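Local coordinates for CBS domain protein (PDB 3LQN) that is of unknown function but carries a tandem pair of CBS domains, a module that in many relatives binds adenosine nucleotides as a regulatory sensor, at residues K18-S23 / G130-R135; A28-G33 / I51-P56; H38-L43 / I64-I69; Y58-L63 / Q95-L100. All blocks are in the same frame, centred on the assembly; numbering follows the deposited sequence.

Interaction 1 of 4, residues K18-S23 / G130-R135; sequences KDLMIS and GILTRR. With SO4 (sulfate ion), chain D; SO4 (sulfate ion), chain G.
Ile22 pairs with Ile131 although 108 residues separate them: the short strand 22-23 from the start of the chain is an antiparallel edge strand, the N-terminal strand of a tandem CBS pair completing the sheet of the second domain. Two backbone bonds close the pair, Ile22 N to Ile131 O at 2.7 Å and Ile131 N to Ile22 O at 3.0 Å. Gly130 sits opposite Ser23 in the non-hydrogen-bonded pair, its CA 3.1 Å from Ile22 O and 4.0 Å from Met21 SD. Ile22 CB lies 3.9 Å from Ile131 CG1, while the Ile22 and Thr133 side chains cross at about a right angle, CD1 to CG2 3.7 Å. Thr133 caps helix 134-144 by accepting from Ala136 N. A sulfate, probably from the crystallisation liquor, lies beside this helix start. Arg135 NH1 donates to its O3 at 3.0 Å, and Thr133 OG1 donates to its O4 at 3.0 Å.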
loop_
_atom_site.group_PDB
_atom_site.type_symbol
_atom_site.label_atom_id
_atom_site.label_comp_id
_atom_site.label_asym_id
_atom_site.label_seq_id
_atom_site.Cartn_x
_atom_site.Cartn_y
_atom_site.Cartn_z
ATOM N N LYS A 18 -18.184 2.016 -10.742
ATOM C CA LYS A 18 -17.686 2.087 -12.108
ATOM C C LYS A 18 -17.123 3.436 -12.505
ATOM O O LYS A 18 -16.308 3.524 -13.402
ATOM C CB LYS A 18 -18.772 1.576 -13.094
ATOM C CG LYS A 18 -19.474 2.590 -14.070
ATOM C CD LYS A 18 -20.258 3.670 -13.414
ATOM C CE LYS A 18 -21.342 4.276 -14.355
ATOM N NZ LYS A 18 -20.982 5.346 -15.353
ATOM N N ASP A 19 -17.567 4.499 -11.834
ATOM C CA ASP A 19 -17.103 5.857 -12.134
ATOM C C ASP A 19 -15.746 6.193 -11.512
ATOM O O ASP A 19 -15.056 7.104 -11.973
ATOM C CB ASP A 19 -18.101 6.887 -11.635
ATOM C CG ASP A 19 -19.459 6.779 -12.342
ATOM O OD1 ASP A 19 -19.506 6.884 -13.572
ATOM O OD2 ASP A 19 -20.453 6.582 -11.634
ATOM N N LEU A 20 -15.407 5.468 -10.456
ATOM C CA LEU A 20 -14.201 5.723 -9.676
ATOM C C LEU A 20 -13.100 4.695 -10.003
ATOM O O LEU A 20 -11.915 4.903 -9.699
ATOM C CB LEU A 20 -14.499 5.559 -8.174
ATOM C CG LEU A 20 -15.427 6.542 -7.426
ATOM C CD1 LEU A 20 -15.656 6.132 -5.984
ATOM C CD2 LEU A 20 -14.870 7.927 -7.460
ATOM N N MET A 21 -13.486 3.569 -10.574
ATOM C CA MET A 21 -12.531 2.459 -10.652
ATOM C C MET A 21 -11.491 2.688 -11.730
ATOM O O MET A 21 -11.691 3.461 -12.678
ATOM C CB MET A 21 -13.242 1.119 -10.870
ATOM C CG MET A 21 -13.833 1.008 -12.276
ATOM S SD MET A 21 -14.653 -0.546 -12.530
ATOM C CE MET A 21 -14.908 -0.314 -14.283
ATOM N N ILE A 22 -10.360 2.004 -11.577
ATOM C CA ILE A 22 -9.396 1.932 -12.650
ATOM C C ILE A 22 -9.810 0.761 -13.516
ATOM O O ILE A 22 -9.991 -0.339 -13.021
ATOM C CB ILE A 22 -7.967 1.658 -12.047
ATOM C CG1 ILE A 22 -7.464 2.837 -11.198
ATOM C CG2 ILE A 22 -7.004 1.334 -13.125
ATOM C CD1 ILE A 22 -6.243 2.412 -10.290
ATOM N N SER A 23 -9.957 0.975 -14.826
ATOM C CA SER A 23 -10.496 -0.091 -15.659
ATOM C C SER A 23 -9.554 -1.288 -15.807
ATOM O O SER A 23 -8.346 -1.137 -15.761
ATOM C CB SER A 23 -10.861 0.479 -17.029
ATOM O OG SER A 23 -11.744 -0.418 -17.686
ATOM N N GLY A 130 -12.390 -4.003 -13.000
ATOM C CA GLY A 130 -11.463 -2.980 -12.576
ATOM C C GLY A 130 -11.115 -3.037 -11.083
ATOM O O GLY A 130 -11.562 -3.914 -10.333
ATOM N N ILE A 131 -10.372 -2.035 -10.630
ATOM C CA ILE A 131 -10.037 -1.982 -9.199
ATOM C C ILE A 131 -10.372 -0.593 -8.674
ATOM O O ILE A 131 -10.277 0.423 -9.402
ATOM C CB ILE A 131 -8.555 -2.353 -8.940
ATOM C CG1 ILE A 131 -7.622 -1.316 -9.558
ATOM C CG2 ILE A 131 -8.243 -3.731 -9.474
ATOM C CD1 ILE A 131 -6.292 -1.200 -8.775
ATOM N N LEU A 132 -10.763 -0.519 -7.411
ATOM C CA LEU A 132 -11.103 0.764 -6.815
ATOM C C LEU A 132 -10.177 1.018 -5.628
ATOM O O LEU A 132 -10.208 0.289 -4.650
ATOM C CB LEU A 132 -12.574 0.799 -6.408
ATOM C CG LEU A 132 -13.221 1.926 -5.619
ATOM C CD1 LEU A 132 -13.540 3.114 -6.486
ATOM C CD2 LEU A 132 -14.463 1.342 -5.076
ATOM N N THR A 133 -9.369 2.066 -5.740
ATOM C CA THR A 133 -8.314 2.366 -4.777
ATOM C C THR A 133 -8.790 3.370 -3.757
ATOM O O THR A 133 -9.755 4.138 -3.939
ATOM C CB THR A 133 -7.151 3.067 -5.435
ATOM O OG1 THR A 133 -7.644 4.317 -5.930
ATOM C CG2 THR A 133 -6.618 2.238 -6.574
ATOM N N ARG A 134 -8.017 3.454 -2.680
ATOM C CA ARG A 134 -8.240 4.496 -1.715
ATOM C C ARG A 134 -8.041 5.875 -2.279
ATOM O O ARG A 134 -8.774 6.783 -1.928
ATOM C CB ARG A 134 -7.285 4.338 -0.521
ATOM C CG ARG A 134 -7.656 3.176 0.303
ATOM C CD ARG A 134 -6.633 3.052 1.373
ATOM N NE ARG A 134 -7.141 2.253 2.459
ATOM C CZ ARG A 134 -6.356 1.752 3.388
ATOM N NH1 ARG A 134 -5.060 1.989 3.310
ATOM N NH2 ARG A 134 -6.866 1.018 4.354
ATOM N N ARG A 135 -7.044 6.061 -3.133
ATOM C CA ARG A 135 -6.803 7.406 -3.653
ATOM C C ARG A 135 -8.041 8.011 -4.295
ATOM O O ARG A 135 -8.397 9.142 -4.001
ATOM C CB ARG A 135 -5.630 7.432 -4.626
ATOM C CG ARG A 135 -5.431 8.792 -5.238
ATOM C CD ARG A 135 -4.134 8.867 -6.011
ATOM N NE ARG A 135 -3.861 10.240 -6.415
ATOM C CZ ARG A 135 -4.421 10.840 -7.459
ATOM N NH1 ARG A 135 -5.294 10.191 -8.220
ATOM N NH2 ARG A 135 -4.106 12.091 -7.739
HETATM S S SO4 D . -6.683 6.378 -8.937
HETATM O O1 SO4 D . -7.997 5.812 -9.219
HETATM O O2 SO4 D . -5.976 6.616 -10.193
HETATM O O3 SO4 D . -6.843 7.670 -8.264
HETATM O O4 SO4 D . -5.931 5.429 -8.113
HETATM S S SO4 G . -5.821 13.010 -10.820
HETATM O O1 SO4 G . -7.153 13.442 -11.234
HETATM O O2 SO4 G . -4.936 13.070 -11.977
HETATM O O3 SO4 G . -5.314 13.903 -9.780
HETATM O O4 SO4 G . -5.878 11.639 -10.312
HETATM O O HOH W 1 -9.796 3.742 -8.448
#

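Interaction 2 of 4, residues A28-G33 / I51-P56; sequences AHVQIG and IPVLDP
His29 packs its CB on Pro52 and its ring on Leu54. CB lies 3.5 Å from Pro52 O and also touches Pro52 CG. CG stands between the backbone N and the carbonyl carbon (chi1 62°), a rotation that lays one ring face over Leu54. There Leu54 CD1 makes a CH-pi contact, 3.9 Å from the ring centroid and displaced toward the CG side, so CG is the ring atom it meets most closely, at 3.6 Å, with ND1 and CD2 a little farther. The ring also meets that of Tyr58, the planes steeply inclined. The loop 28-33 runs along strand 50-54 of the first CBS domain and joins it by a single bridge, Val30 with Val53: Val30 N donates to Pro52 O at 3.2 Å and Leu54 N to Val30 O at 2.9 Å. Val30 CG1 packs against Ile51 CD1, the side chains crossing at about a right angle, and Ile32 CG2 meets Val53 CG1. Ala28 O is buried against Ile51 CB and Pro52 CD with no hydrogen-bonding partner. At Ile32 direct bonding gives way to a water, which accepts from Ile32 N and donates to Leu54 O at 2.9 Å.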
loop_
_atom_site.group_PDB
_atom_site.type_symbol
_atom_site.label_atom_id
_atom_site.label_comp_id
_atom_site.label_asym_id
_atom_site.label_seq_id
_atom_site.Cartn_x
_atom_site.Cartn_y
_atom_site.Cartn_z
ATOM N N ALA A 28 -2.621 -5.143 -14.336
ATOM C CA ALA A 28 -1.996 -6.443 -14.586
ATOM C C ALA A 28 -2.740 -7.530 -13.789
ATOM O O ALA A 28 -3.393 -7.201 -12.773
ATOM C CB ALA A 28 -0.501 -6.435 -14.191
ATOM N N HIS A 29 -2.630 -8.769 -14.262
ATOM C CA HIS A 29 -3.212 -9.951 -13.584
ATOM C C HIS A 29 -2.315 -11.179 -13.775
ATOM O O HIS A 29 -1.385 -11.155 -14.606
ATOM C CB HIS A 29 -4.653 -10.213 -14.131
ATOM C CG HIS A 29 -4.714 -10.517 -15.594
ATOM N ND1 HIS A 29 -5.064 -9.571 -16.540
ATOM C CD2 HIS A 29 -4.524 -11.672 -16.286
ATOM C CE1 HIS A 29 -5.058 -10.120 -17.736
ATOM N NE2 HIS A 29 -4.733 -11.399 -17.612
ATOM N N VAL A 30 -2.596 -12.238 -13.022
ATOM C CA VAL A 30 -2.017 -13.554 -13.221
ATOM C C VAL A 30 -3.128 -14.614 -13.113
ATOM O O VAL A 30 -4.270 -14.294 -12.777
ATOM C CB VAL A 30 -0.867 -13.833 -12.175
ATOM C CG1 VAL A 30 0.344 -12.948 -12.499
ATOM C CG2 VAL A 30 -1.369 -13.577 -10.735
ATOM N N GLN A 31 -2.770 -15.878 -13.318
ATOM C CA GLN A 31 -3.659 -17.053 -13.195
ATOM C C GLN A 31 -3.229 -17.974 -12.074
ATOM O O GLN A 31 -2.077 -17.945 -11.693
ATOM C CB GLN A 31 -3.601 -17.852 -14.512
ATOM C CG GLN A 31 -4.139 -17.057 -15.664
ATOM C CD GLN A 31 -4.622 -17.948 -16.792
ATOM O OE1 GLN A 31 -5.744 -17.813 -17.265
ATOM N NE2 GLN A 31 -3.777 -18.884 -17.208
ATOM N N ILE A 32 -4.120 -18.827 -11.557
ATOM C CA ILE A 32 -3.759 -19.655 -10.347
ATOM C C ILE A 32 -2.527 -20.593 -10.460
ATOM O O ILE A 32 -1.803 -20.899 -9.467
ATOM C CB ILE A 32 -4.997 -20.479 -9.772
ATOM C CG1 ILE A 32 -5.440 -21.543 -10.774
ATOM C CG2 ILE A 32 -6.173 -19.543 -9.374
ATOM C CD1 ILE A 32 -6.220 -22.714 -10.148
ATOM N N GLY A 33 -2.281 -21.046 -11.669
ATOM C CA GLY A 33 -1.153 -21.911 -11.919
ATOM C C GLY A 33 0.116 -21.196 -12.295
ATOM O O GLY A 33 1.116 -21.864 -12.488
ATOM N N ILE A 51 -2.406 -7.495 -7.382
ATOM C CA ILE A 51 -3.106 -7.706 -8.649
ATOM C C ILE A 51 -4.080 -8.846 -8.529
ATOM O O ILE A 51 -3.906 -9.748 -7.683
ATOM C CB ILE A 51 -2.126 -7.998 -9.826
ATOM C CG1 ILE A 51 -1.207 -9.178 -9.466
ATOM C CG2 ILE A 51 -1.357 -6.748 -10.174
ATOM C CD1 ILE A 51 -0.353 -9.708 -10.652
ATOM N N PRO A 52 -5.145 -8.823 -9.350
ATOM C CA PRO A 52 -6.119 -9.908 -9.322
ATOM C C PRO A 52 -5.562 -11.190 -9.908
ATOM O O PRO A 52 -4.698 -11.157 -10.802
ATOM C CB PRO A 52 -7.251 -9.402 -10.253
ATOM C CG PRO A 52 -6.537 -8.432 -11.222
ATOM C CD PRO A 52 -5.511 -7.752 -10.315
ATOM N N VAL A 53 -6.021 -12.296 -9.330
ATOM C CA VAL A 53 -5.866 -13.624 -9.932
ATOM C C VAL A 53 -7.128 -14.016 -10.707
ATOM O O VAL A 53 -8.196 -14.099 -10.111
ATOM C CB VAL A 53 -5.578 -14.642 -8.807
ATOM C CG1 VAL A 53 -5.240 -16.006 -9.429
ATOM C CG2 VAL A 53 -4.416 -14.113 -7.885
ATOM N N LEU A 54 -7.029 -14.265 -12.018
ATOM C CA LEU A 54 -8.188 -14.472 -12.882
ATOM C C LEU A 54 -8.148 -15.887 -13.446
ATOM O O LEU A 54 -7.088 -16.488 -13.511
ATOM C CB LEU A 54 -8.179 -13.499 -14.081
ATOM C CG LEU A 54 -8.177 -11.996 -13.683
ATOM C CD1 LEU A 54 -8.228 -11.195 -15.021
ATOM C CD2 LEU A 54 -9.345 -11.631 -12.747
ATOM N N ASP A 55 -9.300 -16.389 -13.827
ATOM C CA ASP A 55 -9.360 -17.652 -14.587
ATOM C C ASP A 55 -9.341 -17.388 -16.073
ATOM O O ASP A 55 -9.244 -16.217 -16.516
ATOM C CB ASP A 55 -10.539 -18.554 -14.132
ATOM C CG ASP A 55 -11.890 -17.963 -14.365
ATOM O OD1 ASP A 55 -12.117 -17.168 -15.310
ATOM O OD2 ASP A 55 -12.793 -18.346 -13.612
ATOM N N PRO A 56 -9.439 -18.467 -16.885
ATOM C CA PRO A 56 -9.364 -18.188 -18.329
ATOM C C PRO A 56 -10.573 -17.443 -18.892
ATOM O O PRO A 56 -10.522 -16.958 -20.019
ATOM C CB PRO A 56 -9.268 -19.602 -18.944
ATOM C CG PRO A 56 -8.570 -20.399 -17.923
ATOM C CD PRO A 56 -9.052 -19.855 -16.569
HETATM O O HOH W 2 -6.562 -19.027 -12.314
#

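Interaction 3 of 4, residues H38-L43 / I64-I69; sequences HALLVL and ISTAMI. With SO4 (sulfate ion), chain C; FMT (formic acid), chain H.
Leu43, Ile69 and Leu40 bury the most surface, and Ile69 CD1 is the point where they converge. Leu43 and Ile69 reach toward each other tip to tip, CD1 to CD1 at 3.6 Å. Ile69 CG1 is anti to its carbonyl carbon (chi1 -65°) and the chain runs on extended, which carries CD1 over to helix 36-46, 4.0 Å from Leu40 CB and 4.1 Å from Ala39 CB. These are the two helices of the first CBS domain, 36-46 and 66-72, packed beside its strands 50-54 and 60-65. Leu43 and Thr66 slide past each other in opposite directions, with Leu43 CB 3.7 Å from Thr66 OG1. The Leu40 and Thr66 side chains cross at about a right angle, CD1 touching CG2; Phe81 of the second subunit packs on Leu40, and Leu70 of that subunit on Thr66. Ser65 is the N-cap of helix 66-72: its OG accepts from Met68 N at 2.9 Å, and its N returns a weak bond to Met68 SD, a capping box. Ala39 CB also touches Ile64 CD1.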
loop_
_atom_site.group_PDB
_atom_site.type_symbol
_atom_site.label_atom_id
_atom_site.label_comp_id
_atom_site.label_asym_id
_atom_site.label_seq_id
_atom_site.Cartn_x
_atom_site.Cartn_y
_atom_site.Cartn_z
ATOM N N HIS A 38 7.131 -15.565 -11.691
ATOM C CA HIS A 38 6.336 -14.872 -12.707
ATOM C C HIS A 38 5.443 -13.821 -12.053
ATOM O O HIS A 38 5.424 -12.672 -12.437
ATOM C CB HIS A 38 5.453 -15.890 -13.455
ATOM C CG HIS A 38 4.642 -15.306 -14.565
ATOM N ND1 HIS A 38 3.991 -16.085 -15.502
ATOM C CD2 HIS A 38 4.409 -14.023 -14.924
ATOM C CE1 HIS A 38 3.367 -15.303 -16.364
ATOM N NE2 HIS A 38 3.597 -14.045 -16.030
ATOM N N ALA A 39 4.684 -14.234 -11.038
ATOM C CA ALA A 39 3.791 -13.292 -10.383
ATOM C C ALA A 39 4.528 -12.111 -9.756
ATOM O O ALA A 39 4.062 -10.979 -9.853
ATOM C CB ALA A 39 2.922 -14.025 -9.348
ATOM N N LEU A 40 5.660 -12.371 -9.081
ATOM C CA LEU A 40 6.368 -11.288 -8.401
ATOM C C LEU A 40 6.928 -10.317 -9.440
ATOM O O LEU A 40 6.911 -9.088 -9.254
ATOM C CB LEU A 40 7.476 -11.864 -7.501
ATOM C CG LEU A 40 8.185 -10.778 -6.690
ATOM C CD1 LEU A 40 7.227 -10.153 -5.600
ATOM C CD2 LEU A 40 9.375 -11.444 -5.969
ATOM N N LEU A 41 7.380 -10.852 -10.578
ATOM C CA LEU A 41 7.883 -9.956 -11.609
ATOM C C LEU A 41 6.773 -9.065 -12.201
ATOM O O LEU A 41 6.984 -7.878 -12.473
ATOM C CB LEU A 41 8.571 -10.801 -12.717
ATOM C CG LEU A 41 9.414 -10.060 -13.743
ATOM C CD1 LEU A 41 10.562 -9.308 -13.103
ATOM C CD2 LEU A 41 9.952 -11.088 -14.776
ATOM N N VAL A 42 5.600 -9.646 -12.394
ATOM C CA VAL A 42 4.471 -8.915 -12.932
ATOM C C VAL A 42 4.081 -7.803 -11.948
ATOM O O VAL A 42 3.873 -6.647 -12.383
ATOM C CB VAL A 42 3.283 -9.837 -13.212
ATOM C CG1 VAL A 42 1.952 -9.021 -13.510
ATOM C CG2 VAL A 42 3.593 -10.792 -14.395
ATOM N N LEU A 43 4.045 -8.142 -10.649
ATOM C CA LEU A 43 3.769 -7.139 -9.593
ATOM C C LEU A 43 4.776 -6.003 -9.625
ATOM O O LEU A 43 4.424 -4.827 -9.662
ATOM C CB LEU A 43 3.744 -7.800 -8.180
ATOM C CG LEU A 43 2.426 -8.472 -7.928
ATOM C CD1 LEU A 43 2.714 -9.522 -6.880
ATOM C CD2 LEU A 43 1.450 -7.367 -7.378
ATOM N N ILE A 64 -3.424 -11.296 -5.349
ATOM C CA ILE A 64 -2.093 -11.669 -4.839
ATOM C C ILE A 64 -1.294 -10.431 -4.710
ATOM O O ILE A 64 -1.354 -9.606 -5.629
ATOM C CB ILE A 64 -1.426 -12.760 -5.691
ATOM C CG1 ILE A 64 -0.049 -13.129 -5.088
ATOM C CG2 ILE A 64 -1.278 -12.328 -7.177
ATOM C CD1 ILE A 64 0.596 -14.398 -5.759
ATOM N N SER A 65 -0.578 -10.256 -3.578
ATOM C CA SER A 65 0.216 -9.048 -3.332
ATOM C C SER A 65 1.687 -9.383 -3.131
ATOM O O SER A 65 1.993 -10.511 -2.862
ATOM C CB SER A 65 -0.304 -8.334 -2.058
ATOM O OG SER A 65 -0.035 -9.118 -0.900
ATOM N N THR A 66 2.560 -8.399 -3.230
ATOM C CA THR A 66 3.956 -8.624 -2.958
ATOM C C THR A 66 4.148 -9.035 -1.503
ATOM O O THR A 66 5.021 -9.851 -1.189
ATOM C CB THR A 66 4.775 -7.358 -3.279
ATOM O OG1 THR A 66 4.527 -6.998 -4.646
ATOM C CG2 THR A 66 6.264 -7.605 -3.070
ATOM N N ALA A 67 3.354 -8.432 -0.608
ATOM C CA ALA A 67 3.339 -8.882 0.770
ATOM C C ALA A 67 3.023 -10.411 0.888
ATOM O O ALA A 67 3.686 -11.109 1.683
ATOM C CB ALA A 67 2.392 -8.018 1.630
ATOM N N MET A 68 2.028 -10.927 0.172
ATOM C CA MET A 68 1.610 -12.326 0.302
ATOM C C MET A 68 2.750 -13.235 -0.191
ATOM O O MET A 68 3.080 -14.244 0.421
ATOM C CB MET A 68 0.358 -12.663 -0.515
ATOM C CG MET A 68 -0.895 -12.045 0.033
ATOM S SD MET A 68 -2.224 -12.324 -1.130
ATOM C CE MET A 68 -3.143 -10.822 -0.882
ATOM N N ILE A 69 3.369 -12.785 -1.263
ATOM C CA ILE A 69 4.502 -13.536 -1.802
ATOM C C ILE A 69 5.684 -13.615 -0.856
ATOM O O ILE A 69 6.206 -14.726 -0.591
ATOM C CB ILE A 69 4.922 -12.982 -3.163
ATOM C CG1 ILE A 69 3.757 -13.216 -4.163
ATOM C CG2 ILE A 69 6.198 -13.751 -3.654
ATOM C CD1 ILE A 69 4.084 -12.643 -5.629
HETATM S S SO4 C . 4.895 -19.738 -15.126
HETATM O O1 SO4 C . 4.066 -20.932 -15.354
HETATM O O2 SO4 C . 5.128 -19.156 -16.442
HETATM O O3 SO4 C . 4.053 -18.837 -14.405
HETATM O O4 SO4 C . 6.100 -20.062 -14.437
HETATM C C FMT H . 5.280 -3.146 -5.838
HETATM O O1 FMT H . 5.101 -2.685 -6.961
HETATM O O2 FMT H . 5.980 -4.129 -5.631
#

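Interaction 4 of 4, residues Y58-L63 / Q95-L100; sequences YKLHGL and QDIPVL. With SO4 (sulfate ion), chain B.
Leu60 and Ile97 meet tip to tip, Leu60 CD2 against Ile97 CD1 at 3.7 Å. The same CD2 faces Val99 CG2, again end to end, at 3.5 Å. Leu60 CG is anti to the backbone N (chi1 -178°), and this rotation brings CD2 to Ile97 and Val99. Ile97 divides its two branches between partners: CD1 reaches Leu60 and comes 4.0 Å from Gly62 CA, whereas CG2 rests 4.0 Å from Leu63 CB. Gly62 passes close to Gln95, their CA atoms 4.4 Å apart, at a classic beta bulge in which His61 and Gly62 both face Val53. The contact thus joins strand 60-65 of the first CBS domain to the approach and start of strand 99-101 in the second. Cys120 and Val122 of strand 118-122 also pack on Leu60, and a backbone hydrogen bond ties Leu63 to Lys94, just before the segment 95-100. At the outer end a sulfate, probably from the crystallisation liquor, accepts from Gln95 N at 3.1 Å and from Asp96 N at 2.9 Å. No hydrogen bond joins the two segments, so apolar packing carries the contact, while the N-H groups of Gln95 and Asp96 serve the anion.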
loop_
_atom_site.group_PDB
_atom_site.type_symbol
_atom_site.label_atom_id
_atom_site.label_comp_id
_atom_site.label_asym_id
_atom_site.label_seq_id
_atom_site.Cartn_x
_atom_site.Cartn_y
_atom_site.Cartn_z
ATOM N N TYR A 58 -11.622 -14.770 -17.462
ATOM C CA TYR A 58 -11.408 -13.446 -16.917
ATOM C C TYR A 58 -12.379 -13.201 -15.741
ATOM O O TYR A 58 -12.836 -12.077 -15.496
ATOM C CB TYR A 58 -11.526 -12.421 -18.059
ATOM C CG TYR A 58 -10.282 -12.327 -18.946
ATOM C CD1 TYR A 58 -9.281 -11.410 -18.653
ATOM C CD2 TYR A 58 -10.122 -13.130 -20.081
ATOM C CE1 TYR A 58 -8.163 -11.296 -19.439
ATOM C CE2 TYR A 58 -9.001 -13.010 -20.885
ATOM C CZ TYR A 58 -8.027 -12.087 -20.551
ATOM O OH TYR A 58 -6.904 -11.934 -21.322
ATOM N N LYS A 59 -12.661 -14.274 -14.997
ATOM C CA LYS A 59 -13.399 -14.187 -13.745
ATOM C C LYS A 59 -12.432 -14.112 -12.583
ATOM O O LYS A 59 -11.354 -14.686 -12.614
ATOM C CB LYS A 59 -14.396 -15.353 -13.608
ATOM C CG LYS A 59 -15.570 -15.123 -14.563
ATOM C CD LYS A 59 -16.564 -16.267 -14.644
ATOM C CE LYS A 59 -17.656 -15.879 -15.626
ATOM N NZ LYS A 59 -18.976 -16.416 -15.185
ATOM N N LEU A 60 -12.826 -13.382 -11.552
ATOM C CA LEU A 60 -12.000 -13.106 -10.395
ATOM C C LEU A 60 -11.982 -14.283 -9.419
ATOM O O LEU A 60 -13.043 -14.753 -8.992
ATOM C CB LEU A 60 -12.558 -11.829 -9.714
ATOM C CG LEU A 60 -11.751 -11.411 -8.508
ATOM C CD1 LEU A 60 -10.270 -11.011 -8.934
ATOM C CD2 LEU A 60 -12.502 -10.280 -7.753
ATOM N N HIS A 61 -10.782 -14.769 -9.100
ATOM C CA HIS A 61 -10.547 -15.831 -8.106
ATOM C C HIS A 61 -9.967 -15.344 -6.793
ATOM O O HIS A 61 -10.193 -15.922 -5.738
ATOM C CB HIS A 61 -9.626 -16.893 -8.691
ATOM C CG HIS A 61 -10.341 -17.876 -9.552
ATOM N ND1 HIS A 61 -10.223 -19.236 -9.372
ATOM C CD2 HIS A 61 -11.217 -17.697 -10.561
ATOM C CE1 HIS A 61 -10.982 -19.853 -10.264
ATOM N NE2 HIS A 61 -11.598 -18.946 -10.994
ATOM N N GLY A 62 -9.203 -14.277 -6.832
ATOM C CA GLY A 62 -8.578 -13.820 -5.629
ATOM C C GLY A 62 -7.639 -12.707 -5.952
ATOM O O GLY A 62 -7.629 -12.234 -7.071
ATOM N N LEU A 63 -6.838 -12.324 -4.979
ATOM C CA LEU A 63 -5.851 -11.247 -5.149
ATOM C C LEU A 63 -4.498 -11.805 -4.754
ATOM O O LEU A 63 -4.426 -12.636 -3.841
ATOM C CB LEU A 63 -6.100 -10.101 -4.182
ATOM C CG LEU A 63 -6.892 -8.843 -4.547
ATOM C CD1 LEU A 63 -6.823 -7.809 -3.379
ATOM C CD2 LEU A 63 -6.360 -8.237 -5.828
ATOM N N GLN A 95 -8.350 -15.486 -1.131
ATOM C CA GLN A 95 -9.613 -15.760 -1.823
ATOM C C GLN A 95 -10.733 -14.927 -1.211
ATOM O O GLN A 95 -11.675 -14.583 -1.895
ATOM C CB GLN A 95 -9.993 -17.228 -1.704
ATOM C CG GLN A 95 -8.957 -18.214 -2.216
ATOM C CD GLN A 95 -9.573 -19.241 -3.138
ATOM O OE1 GLN A 95 -10.650 -19.024 -3.676
ATOM N NE2 GLN A 95 -8.879 -20.347 -3.348
ATOM N N ASP A 96 -10.620 -14.616 0.074
ATOM C CA ASP A 96 -11.704 -13.902 0.809
ATOM C C ASP A 96 -11.401 -12.419 0.728
ATOM O O ASP A 96 -10.788 -11.853 1.617
ATOM C CB ASP A 96 -11.773 -14.371 2.271
ATOM C CG ASP A 96 -12.919 -13.710 3.070
ATOM O OD1 ASP A 96 -13.897 -13.255 2.440
ATOM O OD2 ASP A 96 -12.841 -13.670 4.325
ATOM N N ILE A 97 -11.743 -11.828 -0.412
ATOM C CA ILE A 97 -11.321 -10.474 -0.707
ATOM C C ILE A 97 -12.518 -9.579 -0.938
ATOM O O ILE A 97 -13.598 -10.071 -1.295
ATOM C CB ILE A 97 -10.473 -10.414 -1.980
ATOM C CG1 ILE A 97 -11.220 -11.079 -3.137
ATOM C CG2 ILE A 97 -9.081 -11.036 -1.706
ATOM C CD1 ILE A 97 -10.763 -10.677 -4.562
ATOM N N PRO A 98 -12.298 -8.260 -0.784
ATOM C CA PRO A 98 -13.292 -7.211 -1.005
ATOM C C PRO A 98 -13.675 -7.110 -2.495
ATOM O O PRO A 98 -12.807 -6.885 -3.340
ATOM C CB PRO A 98 -12.542 -5.949 -0.540
ATOM C CG PRO A 98 -11.090 -6.246 -0.897
ATOM C CD PRO A 98 -10.968 -7.693 -0.451
ATOM N N VAL A 99 -14.961 -7.266 -2.814
ATOM C CA VAL A 99 -15.434 -7.101 -4.187
ATOM C C VAL A 99 -16.727 -6.273 -4.271
ATOM O O VAL A 99 -17.681 -6.484 -3.512
ATOM C CB VAL A 99 -15.638 -8.468 -4.907
ATOM C CG1 VAL A 99 -16.195 -8.262 -6.312
ATOM C CG2 VAL A 99 -14.310 -9.240 -4.992
ATOM N N LEU A 100 -16.748 -5.326 -5.196
ATOM C CA LEU A 100 -17.930 -4.485 -5.382
ATOM C C LEU A 100 -18.421 -4.673 -6.813
ATOM O O LEU A 100 -17.659 -5.019 -7.676
ATOM C CB LEU A 100 -17.615 -3.022 -5.127
ATOM C CG LEU A 100 -17.333 -2.766 -3.640
ATOM C CD1 LEU A 100 -16.994 -1.347 -3.448
ATOM C CD2 LEU A 100 -18.528 -3.124 -2.766
HETATM S S SO4 B . -7.877 -16.796 2.195
HETATM O O1 SO4 B . -7.814 -17.621 3.402
HETATM O O2 SO4 B . -9.146 -16.089 2.131
HETATM O O3 SO4 B . -6.790 -15.815 2.243
HETATM O O4 SO4 B . -7.715 -17.648 1.008
#

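How the interactions relate
From the N terminus, residues 18-23 open the longest loop, which interaction 1 closes at 130-135; the other three contacts all lie within it. Interaction 2 joins 28-33 to strand 50-54, and interaction 3, opening at 38-43 before interaction 2 has closed, crosses it and ends at 64-69. Interaction 4 starts after interaction 2 is complete but crosses interaction 3, since 58-63 precedes 64-69 on the same strand, 60-65. Strands 50-54 and 60-65 pair directly, linking interactions 2 and 3 with the first-domain side of interaction 4. Interaction 4 then leads to the second, where Leu100 packs on Leu132 of interaction 1. Interactions 1 and 3 lie about 20 Å apart between centres, and both reach the second subunit.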